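Local structure of AimR transcriptional regulator (Bacillus phage phi3T, 5ZVV) at residues 193-198 and 224-229; 212-217 and 232-237; 297-302 and 334-339. The protein activates transcription of the aimX locus as a homodimer and is driven to an inactive monomer by the viral arbitrium peptide, tipping infection from lysis to lysogeny. One frame throughout, in Å; residues are numbered along the deposited sequence.

Interaction 1 (193-198 and 224-229); sequences VSMLEA and NRICFF
M195 meets I226 and F229 across two next-but-one helices of an all-helical, TPR-like array, helix 184-203 and helix 224-237. M195 carries selenium in place of sulfur, from selenomethionine labelling. The CA atoms of M195 and I226 lie 7.1 Å apart, and the contact is made by side chains and the backbone oxygens of I226 and F229, the latter being the closer, with no hydrogen bond across it. M195 leaves its helix toward the other segment, with CG beside the backbone N and anti to the carbonyl carbon (chi1 -81°). It then bends twice, at chi2 and at chi3, which folds the terminal methyl round instead of sending it straight ahead. Different levels of the chain therefore meet different partners. M195 CG packs against both methyl groups of I226, CG2 and CD1, each at 4.0 Å, and the two side chains run alongside each other with their ends pointing opposite ways. The selenium passes near the backbone oxygen of I226.

F229 takes part by its base and carbonyl group, because its ring leads away from helix 184-203. One face of that ring has F228 CD2 over its centre, 3.9 Å above the plane, and R225 CG lies in plane at its edge. H262 of helix 260-277 stacks on F228 and stands edge-to-face to F229, and both aromatic rings thus turn toward that helix. Helix 207-220 also reaches M195, through A217, so the residue lies where three helices converge. At the tip, the M195 methyl CE is 4.0 Å from F229 CB and 3.3 Å from F229 O, an oxygen that also accepts a hydrogen bond from the OG1 hydroxyl of T233.

Interaction 2 (212-217 and 232-237); sequences QHSNRA and LTIGNT
S214 and I234 mark the closest backbone approach, their CA atoms 6.7 Å apart, between two short helical segments whose axes come within 9.4 Å and run nearly antiparallel at 154°. A small residue at this point is met by a branched one. S214 CB rests 3.6 Å from I234 CG1, and the I234 chain continues past it, so that I234 CD1 reaches the end of N215. The N215 and I234 side chains cross at about a right angle, with N215 OD1 3.5 Å from I234 CD1, an amide oxygen against a methyl group at the partly exposed border of the contact.

The S214 hydroxyl, one bond further out, meets T233. S214 OG sits 3.4 Å from T233 CG2. A chi1 of -61° sets T233 OG1 beside the backbone N and anti to the carbonyl carbon, which puts the methyl CG2 anti to the backbone N and toward the serine. Both hydroxyls are buried, and each is satisfied within its own helix: S214 OG hydrogen-bonds to A210 O, T233 OG1 to F229 O. T233 OG1 also pairs with N199 OD1 on helix 184-203. The direct contact between 212-217 and 232-237 therefore contains no hydrogen bond, although R211 NE bonds T237 OG1 a little further along the same pair of helices. Helices 207-220 and 224-237 follow each other after a short turn, and this near-antiparallel hairpin is the kind of helix pair from which TPR-like folds are built.

Interaction 3 (297-302 and 334-339); sequences RAFYYI and KGLISQ
I302 carries this contact, its CB pointing at the helix that bears L336 and I337. From CB the side chain divides. The CG2 branch approaches L336 CB at 4.1 Å, while CG1 goes the other way, beside the backbone N (chi1 -70°), and lies 3.7 Å from I337 CG1. The tip, I302 CD1, stays on the same partner, with I337 CG1 at 3.7 Å and I337 CD1 at 3.9 Å. I302 lies roughly perpendicular to both partners; its CG2 branch serves L336 and its CG1-CD1 branch I337. F299, a turn earlier, adds a third point: its CE1 is 3.7 Å from L336 CD1.

Away from the interface, R297 grips Y301 OH side-on with NE and NH2, the oxygen lying in the guanidinium plane, a tie within one helix. The two segments run nearly parallel, 19° between their axes at 10.5 Å, as next-but-one helices. Helix 307-318, which joins them in sequence, touches both: A310 meets I302 and T311 meets I337. Helix 260-277 packs on F299 through F272 and I276, and strands are absent from this fold.

Overall arrangement
Interactions 1 and 2 form one continuous region, with centres 8 Å apart, and both use helix 224-237, which meets helix 184-203 in the first and helix 207-220 in the second. They touch directly: M195 CE lies 3.5 Å from T233 OG1. Interaction 1 is buried near the middle of the chain, interaction 2 only partly so. Interaction 3 is remote, its centre about 32 Å from that of interaction 1 and 29 Å from that of interaction 2, and is also partly buried. Chemistry differs with place: a bent selenomethionine against isoleucine methyls and a backbone carbonyl in 1, hydroxyls and an amide against methyls in 2, and purely apolar side chains in 3.

Interaction 1 (193-198 and 224-229)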
loop_
_atom_site.group_PDB
_atom_site.type_symbol
_atom_site.label_atom_id
_atom_site.label_comp_id
_atom_site.label_asym_id
_atom_site.label_seq_id
_atom_site.Cartn_x
_atom_site.Cartn_y
_atom_site.Cartn_z
ATOM N N VAL A 193 -4.718 -4.346 -18.620
ATOM C CA VAL A 193 -5.254 -3.451 -17.600
ATOM C C VAL A 193 -6.710 -3.783 -17.301
ATOM O O VAL A 193 -7.156 -3.679 -16.151
ATOM C CB VAL A 193 -5.078 -1.985 -18.043
ATOM C CG1 VAL A 193 -5.678 -1.037 -17.011
ATOM C CG2 VAL A 193 -3.604 -1.681 -18.262
ATOM N N SER A 194 -7.468 -4.205 -18.315
ATOM C CA SER A 194 -8.858 -4.589 -18.094
ATOM C C SER A 194 -8.952 -5.746 -17.111
ATOM O O SER A 194 -9.779 -5.728 -16.193
ATOM C CB SER A 194 -9.525 -4.956 -19.419
ATOM O OG SER A 194 -10.033 -3.807 -20.072
HETATM N N MSE A 195 -8.112 -6.762 -17.284
HETATM C CA MSE A 195 -8.166 -7.889 -16.360
HETATM C C MSE A 195 -7.736 -7.489 -14.951
HETATM O O MSE A 195 -8.380 -7.873 -13.959
HETATM C CB MSE A 195 -7.309 -9.048 -16.870
HETATM C CG MSE A 195 -8.024 -9.869 -17.928
HETATM SE SE MSE A 195 -9.932 -10.042 -17.499
HETATM C CE MSE A 195 -9.777 -11.051 -15.828
ATOM N N LEU A 196 -6.654 -6.711 -14.866
ATOM C CA LEU A 196 -6.173 -6.273 -13.559
ATOM C C LEU A 196 -7.250 -5.497 -12.805
ATOM O O LEU A 196 -7.534 -5.778 -11.632
ATOM C CB LEU A 196 -4.901 -5.440 -13.726
ATOM C CG LEU A 196 -3.679 -6.292 -14.084
ATOM C CD1 LEU A 196 -2.481 -5.438 -14.463
ATOM C CD2 LEU A 196 -3.330 -7.217 -12.924
ATOM N N GLU A 197 -7.877 -4.525 -13.473
ATOM C CA GLU A 197 -8.934 -3.757 -12.827
ATOM C C GLU A 197 -10.164 -4.608 -12.548
ATOM O O GLU A 197 -10.894 -4.337 -11.590
ATOM C CB GLU A 197 -9.304 -2.551 -13.686
ATOM C CG GLU A 197 -8.218 -1.497 -13.734
ATOM C CD GLU A 197 -8.549 -0.366 -14.678
ATOM O OE1 GLU A 197 -9.308 -0.599 -15.643
ATOM O OE2 GLU A 197 -8.051 0.757 -14.451
ATOM N N ALA A 198 -10.412 -5.636 -13.364
ATOM C CA ALA A 198 -11.521 -6.541 -13.084
ATOM C C ALA A 198 -11.316 -7.261 -11.758
ATOM O O ALA A 198 -12.244 -7.357 -10.942
ATOM C CB ALA A 198 -11.686 -7.549 -14.222
ATOM N N ASN A 224 -6.052 -16.553 -25.191
ATOM C CA ASN A 224 -6.730 -17.570 -24.391
ATOM C C ASN A 224 -6.639 -17.268 -22.901
ATOM O O ASN A 224 -7.620 -17.435 -22.169
ATOM C CB ASN A 224 -6.154 -18.956 -24.694
ATOM C CG ASN A 224 -6.587 -19.486 -26.049
ATOM O OD1 ASN A 224 -5.776 -20.003 -26.816
ATOM N ND2 ASN A 224 -7.873 -19.355 -26.349
ATOM N N ARG A 225 -5.472 -16.819 -22.432
ATOM C CA ARG A 225 -5.310 -16.523 -21.010
ATOM C C ARG A 225 -6.256 -15.410 -20.571
ATOM O O ARG A 225 -6.951 -15.530 -19.549
ATOM C CB ARG A 225 -3.851 -16.154 -20.718
ATOM C CG ARG A 225 -3.532 -15.887 -19.247
ATOM C CD ARG A 225 -3.745 -14.417 -18.870
ATOM N NE ARG A 225 -2.647 -13.573 -19.323
ATOM C CZ ARG A 225 -1.767 -13.002 -18.510
ATOM N NH1 ARG A 225 -0.790 -12.259 -19.007
ATOM N NH2 ARG A 225 -1.872 -13.172 -17.199
ATOM N N ILE A 226 -6.294 -14.315 -21.338
ATOM C CA ILE A 226 -7.139 -13.176 -20.992
ATOM C C ILE A 226 -8.597 -13.604 -20.892
ATOM O O ILE A 226 -9.275 -13.333 -19.895
ATOM C CB ILE A 226 -6.957 -12.042 -22.016
ATOM C CG1 ILE A 226 -5.542 -11.458 -21.933
ATOM C CG2 ILE A 226 -8.015 -10.953 -21.815
ATOM C CD1 ILE A 226 -5.229 -10.778 -20.614
ATOM N N CYS A 227 -9.100 -14.287 -21.922
ATOM C CA CYS A 227 -10.511 -14.661 -21.931
ATOM C C CYS A 227 -10.821 -15.682 -20.845
ATOM O O CYS A 227 -11.889 -15.627 -20.220
ATOM C CB CYS A 227 -10.901 -15.199 -23.305
ATOM S SG CYS A 227 -10.803 -13.978 -24.627
ATOM N N PHE A 228 -9.897 -16.617 -20.604
ATOM C CA PHE A 228 -10.088 -17.597 -19.539
ATOM C C PHE A 228 -10.261 -16.910 -18.191
ATOM O O PHE A 228 -11.240 -17.156 -17.477
ATOM C CB PHE A 228 -8.913 -18.578 -19.498
ATOM C CG PHE A 228 -8.912 -19.459 -18.281
ATOM C CD1 PHE A 228 -9.752 -20.559 -18.206
ATOM C CD2 PHE A 228 -8.086 -19.179 -17.205
ATOM C CE1 PHE A 228 -9.766 -21.362 -17.082
ATOM C CE2 PHE A 228 -8.094 -19.982 -16.080
ATOM C CZ PHE A 228 -8.936 -21.072 -16.019
ATOM N N PHE A 229 -9.321 -16.034 -17.825
ATOM C CA PHE A 229 -9.457 -15.347 -16.546
ATOM C C PHE A 229 -10.621 -14.363 -16.535
ATOM O O PHE A 229 -11.136 -14.043 -15.459
ATOM C CB PHE A 229 -8.151 -14.644 -16.179
ATOM C CG PHE A 229 -7.107 -15.580 -15.644
ATOM C CD1 PHE A 229 -7.280 -16.189 -14.410
ATOM C CD2 PHE A 229 -5.971 -15.872 -16.376
ATOM C CE1 PHE A 229 -6.333 -17.064 -13.912
ATOM C CE2 PHE A 229 -5.016 -16.748 -15.884
ATOM C CZ PHE A 229 -5.198 -17.342 -14.650
#

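Interaction 2 (212-217 and 232-237)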
loop_
_atom_site.group_PDB
_atom_site.type_symbol
_atom_site.label_atom_id
_atom_site.label_comp_id
_atom_site.label_asym_id
_atom_site.label_seq_id
_atom_site.Cartn_x
_atom_site.Cartn_y
_atom_site.Cartn_z
ATOM N N GLN A 212 -17.932 -5.456 -15.986
ATOM C CA GLN A 212 -17.637 -4.508 -17.058
ATOM C C GLN A 212 -16.224 -4.705 -17.586
ATOM O O GLN A 212 -16.010 -4.831 -18.799
ATOM C CB GLN A 212 -17.816 -3.075 -16.560
ATOM C CG GLN A 212 -19.251 -2.605 -16.448
ATOM C CD GLN A 212 -19.348 -1.191 -15.899
ATOM O OE1 GLN A 212 -18.572 -0.798 -15.025
ATOM N NE2 GLN A 212 -20.295 -0.416 -16.418
ATOM N N HIS A 213 -15.241 -4.731 -16.681
ATOM C CA HIS A 213 -13.855 -4.892 -17.109
ATOM C C HIS A 213 -13.631 -6.249 -17.768
ATOM O O HIS A 213 -12.911 -6.347 -18.769
ATOM C CB HIS A 213 -12.911 -4.703 -15.920
ATOM C CG HIS A 213 -12.905 -3.312 -15.366
ATOM N ND1 HIS A 213 -12.493 -2.220 -16.101
ATOM C CD2 HIS A 213 -13.253 -2.835 -14.148
ATOM C CE1 HIS A 213 -12.591 -1.130 -15.359
ATOM N NE2 HIS A 213 -13.050 -1.476 -14.170
ATOM N N SER A 214 -14.240 -7.307 -17.222
ATOM C CA SER A 214 -14.064 -8.640 -17.797
ATOM C C SER A 214 -14.635 -8.704 -19.208
ATOM O O SER A 214 -13.979 -9.187 -20.141
ATOM C CB SER A 214 -14.728 -9.695 -16.907
ATOM O OG SER A 214 -14.171 -9.715 -15.603
ATOM N N ASN A 215 -15.862 -8.208 -19.381
ATOM C CA ASN A 215 -16.488 -8.211 -20.697
ATOM C C ASN A 215 -15.695 -7.370 -21.685
ATOM O O ASN A 215 -15.562 -7.740 -22.855
ATOM C CB ASN A 215 -17.927 -7.708 -20.591
ATOM C CG ASN A 215 -18.885 -8.779 -20.117
ATOM O OD1 ASN A 215 -18.808 -9.932 -20.546
ATOM N ND2 ASN A 215 -19.796 -8.407 -19.228
ATOM N N ARG A 216 -15.154 -6.238 -21.233
ATOM C CA ARG A 216 -14.351 -5.421 -22.137
ATOM C C ARG A 216 -13.076 -6.151 -22.548
ATOM O O ARG A 216 -12.664 -6.089 -23.716
ATOM C CB ARG A 216 -14.028 -4.076 -21.488
ATOM C CG ARG A 216 -13.504 -3.069 -22.482
ATOM C CD ARG A 216 -13.556 -1.643 -21.981
ATOM N NE ARG A 216 -13.029 -0.744 -23.003
ATOM C CZ ARG A 216 -11.763 -0.337 -23.060
ATOM N NH1 ARG A 216 -11.369 0.465 -24.036
ATOM N NH2 ARG A 216 -10.895 -0.724 -22.135
ATOM N N ALA A 217 -12.446 -6.860 -21.606
ATOM C CA ALA A 217 -11.283 -7.670 -21.946
ATOM C C ALA A 217 -11.635 -8.723 -22.988
ATOM O O ALA A 217 -10.888 -8.924 -23.952
ATOM C CB ALA A 217 -10.711 -8.326 -20.690
ATOM N N LEU A 232 -13.604 -16.629 -15.874
ATOM C CA LEU A 232 -13.396 -17.017 -14.485
ATOM C C LEU A 232 -13.838 -15.907 -13.538
ATOM O O LEU A 232 -14.509 -16.168 -12.531
ATOM C CB LEU A 232 -11.922 -17.364 -14.266
ATOM C CG LEU A 232 -11.551 -18.224 -13.061
ATOM C CD1 LEU A 232 -12.157 -19.614 -13.194
ATOM C CD2 LEU A 232 -10.035 -18.304 -12.915
ATOM N N THR A 233 -13.493 -14.656 -13.861
ATOM C CA THR A 233 -13.871 -13.538 -13.001
ATOM C C THR A 233 -15.380 -13.315 -13.006
ATOM O O THR A 233 -15.976 -13.074 -11.951
ATOM C CB THR A 233 -13.144 -12.264 -13.433
ATOM O OG1 THR A 233 -11.728 -12.458 -13.327
ATOM C CG2 THR A 233 -13.549 -11.092 -12.548
ATOM N N ILE A 234 -16.013 -13.385 -14.181
ATOM C CA ILE A 234 -17.464 -13.206 -14.256
ATOM C C ILE A 234 -18.171 -14.262 -13.411
ATOM O O ILE A 234 -19.012 -13.950 -12.549
ATOM C CB ILE A 234 -17.929 -13.246 -15.724
ATOM C CG1 ILE A 234 -17.406 -12.021 -16.481
ATOM C CG2 ILE A 234 -19.452 -13.335 -15.815
ATOM C CD1 ILE A 234 -17.681 -12.048 -17.970
ATOM N N GLY A 235 -17.822 -15.532 -13.639
ATOM C CA GLY A 235 -18.382 -16.596 -12.824
ATOM C C GLY A 235 -18.167 -16.363 -11.343
ATOM O O GLY A 235 -19.054 -16.628 -10.529
ATOM N N ASN A 236 -16.990 -15.851 -10.973
ATOM C CA ASN A 236 -16.739 -15.540 -9.570
ATOM C C ASN A 236 -17.678 -14.450 -9.067
ATOM O O ASN A 236 -18.140 -14.500 -7.921
ATOM C CB ASN A 236 -15.282 -15.128 -9.366
ATOM C CG ASN A 236 -14.324 -16.292 -9.496
ATOM O OD1 ASN A 236 -14.735 -17.449 -9.473
ATOM N ND2 ASN A 236 -13.038 -15.992 -9.628
ATOM N N THR A 237 -17.979 -13.458 -9.908
ATOM C CA THR A 237 -18.923 -12.426 -9.492
ATOM C C THR A 237 -20.340 -12.961 -9.364
ATOM O O THR A 237 -21.176 -12.305 -8.735
ATOM C CB THR A 237 -18.935 -11.246 -10.466
ATOM O OG1 THR A 237 -19.452 -11.675 -11.731
ATOM C CG2 THR A 237 -17.544 -10.666 -10.642
#

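Interaction 3 (297-302 and 334-339)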
loop_
_atom_site.group_PDB
_atom_site.type_symbol
_atom_site.label_atom_id
_atom_site.label_comp_id
_atom_site.label_asym_id
_atom_site.label_seq_id
_atom_site.Cartn_x
_atom_site.Cartn_y
_atom_site.Cartn_z
ATOM N N ARG A 297 -11.918 -30.201 -1.688
ATOM C CA ARG A 297 -12.256 -31.602 -1.459
ATOM C C ARG A 297 -12.815 -31.810 -0.054
ATOM O O ARG A 297 -13.778 -32.566 0.133
ATOM C CB ARG A 297 -11.022 -32.474 -1.689
ATOM C CG ARG A 297 -11.235 -33.960 -1.467
ATOM C CD ARG A 297 -9.957 -34.733 -1.747
ATOM N NE ARG A 297 -10.114 -36.156 -1.474
ATOM C CZ ARG A 297 -9.134 -37.049 -1.566
ATOM N NH1 ARG A 297 -7.914 -36.667 -1.924
ATOM N NH2 ARG A 297 -9.375 -38.324 -1.297
ATOM N N ALA A 298 -12.229 -31.145 0.943
ATOM C CA ALA A 298 -12.766 -31.232 2.298
ATOM C C ALA A 298 -14.154 -30.608 2.375
ATOM O O ALA A 298 -15.029 -31.111 3.087
ATOM C CB ALA A 298 -11.812 -30.560 3.286
ATOM N N PHE A 299 -14.370 -29.509 1.652
ATOM C CA PHE A 299 -15.701 -28.918 1.541
ATOM C C PHE A 299 -16.706 -29.940 1.019
ATOM O O PHE A 299 -17.774 -30.145 1.612
ATOM C CB PHE A 299 -15.623 -27.696 0.620
ATOM C CG PHE A 299 -16.804 -26.760 0.704
ATOM C CD1 PHE A 299 -17.874 -27.018 1.546
ATOM C CD2 PHE A 299 -16.835 -25.616 -0.079
ATOM C CE1 PHE A 299 -18.954 -26.148 1.606
ATOM C CE2 PHE A 299 -17.911 -24.742 -0.022
ATOM C CZ PHE A 299 -18.971 -25.011 0.821
ATOM N N TYR A 300 -16.366 -30.603 -0.091
ATOM C CA TYR A 300 -17.234 -31.629 -0.662
ATOM C C TYR A 300 -17.516 -32.743 0.340
ATOM O O TYR A 300 -18.666 -33.181 0.490
ATOM C CB TYR A 300 -16.589 -32.184 -1.932
ATOM C CG TYR A 300 -17.277 -33.388 -2.528
ATOM C CD1 TYR A 300 -18.456 -33.252 -3.250
ATOM C CD2 TYR A 300 -16.732 -34.660 -2.392
ATOM C CE1 TYR A 300 -19.082 -34.350 -3.807
ATOM C CE2 TYR A 300 -17.350 -35.763 -2.945
ATOM C CZ TYR A 300 -18.524 -35.602 -3.653
ATOM O OH TYR A 300 -19.146 -36.700 -4.207
ATOM N N TYR A 301 -16.479 -33.209 1.043
ATOM C CA TYR A 301 -16.680 -34.224 2.073
ATOM C C TYR A 301 -17.640 -33.737 3.153
ATOM O O TYR A 301 -18.525 -34.483 3.589
ATOM C CB TYR A 301 -15.338 -34.619 2.690
ATOM C CG TYR A 301 -14.503 -35.542 1.833
ATOM C CD1 TYR A 301 -15.080 -36.303 0.824
ATOM C CD2 TYR A 301 -13.135 -35.658 2.042
ATOM C CE1 TYR A 301 -14.316 -37.152 0.044
ATOM C CE2 TYR A 301 -12.363 -36.502 1.268
ATOM C CZ TYR A 301 -12.956 -37.248 0.272
ATOM O OH TYR A 301 -12.183 -38.092 -0.498
ATOM N N ILE A 302 -17.478 -32.485 3.595
ATOM C CA ILE A 302 -18.365 -31.919 4.610
ATOM C C ILE A 302 -19.807 -31.951 4.129
ATOM O O ILE A 302 -20.724 -32.320 4.873
ATOM C CB ILE A 302 -17.929 -30.485 4.965
ATOM C CG1 ILE A 302 -16.605 -30.490 5.727
ATOM C CG2 ILE A 302 -19.014 -29.780 5.766
ATOM C CD1 ILE A 302 -15.975 -29.117 5.840
ATOM N N LYS A 334 -13.868 -25.391 9.007
ATOM C CA LYS A 334 -13.831 -25.845 10.393
ATOM C C LYS A 334 -15.109 -25.459 11.126
ATOM O O LYS A 334 -15.606 -26.223 11.959
ATOM C CB LYS A 334 -12.612 -25.265 11.111
ATOM C CG LYS A 334 -11.279 -25.699 10.531
ATOM C CD LYS A 334 -10.838 -27.039 11.081
ATOM C CE LYS A 334 -10.489 -26.934 12.557
ATOM N NZ LYS A 334 -9.988 -28.226 13.094
ATOM N N GLY A 335 -15.655 -24.280 10.824
ATOM C CA GLY A 335 -16.919 -23.890 11.422
ATOM C C GLY A 335 -18.082 -24.711 10.905
ATOM O O GLY A 335 -18.992 -25.061 11.663
ATOM N N LEU A 336 -18.076 -25.026 9.607
ATOM C CA LEU A 336 -19.105 -25.907 9.063
ATOM C C LEU A 336 -19.123 -27.243 9.792
ATOM O O LEU A 336 -20.194 -27.801 10.052
ATOM C CB LEU A 336 -18.889 -26.119 7.564
ATOM C CG LEU A 336 -19.276 -24.958 6.648
ATOM C CD1 LEU A 336 -19.045 -25.330 5.191
ATOM C CD2 LEU A 336 -20.722 -24.555 6.876
ATOM N N ILE A 337 -17.947 -27.765 10.145
ATOM C CA ILE A 337 -17.900 -29.028 10.876
ATOM C C ILE A 337 -18.327 -28.825 12.327
ATOM O O ILE A 337 -19.229 -29.505 12.828
ATOM C CB ILE A 337 -16.496 -29.650 10.782
ATOM C CG1 ILE A 337 -16.250 -30.201 9.375
ATOM C CG2 ILE A 337 -16.316 -30.736 11.838
ATOM C CD1 ILE A 337 -14.866 -30.783 9.180
ATOM N N SER A 338 -17.695 -27.875 13.018
ATOM C CA SER A 338 -17.869 -27.749 14.461
ATOM C C SER A 338 -19.185 -27.083 14.839
ATOM O O SER A 338 -19.695 -27.322 15.939
ATOM C CB SER A 338 -16.711 -26.952 15.062
ATOM O OG SER A 338 -16.821 -25.577 14.735
ATOM N N GLN A 339 -19.737 -26.246 13.958
ATOM C CA GLN A 339 -20.876 -25.382 14.278
ATOM C C GLN A 339 -20.578 -24.483 15.476
ATOM O O GLN A 339 -21.489 -24.069 16.197
ATOM C CB GLN A 339 -22.152 -26.193 14.520
ATOM C CG GLN A 339 -22.714 -26.841 13.271
ATOM C CD GLN A 339 -24.056 -27.500 13.510
ATOM O OE1 GLN A 339 -24.293 -28.092 14.564
ATOM N NE2 GLN A 339 -24.949 -27.394 12.532
#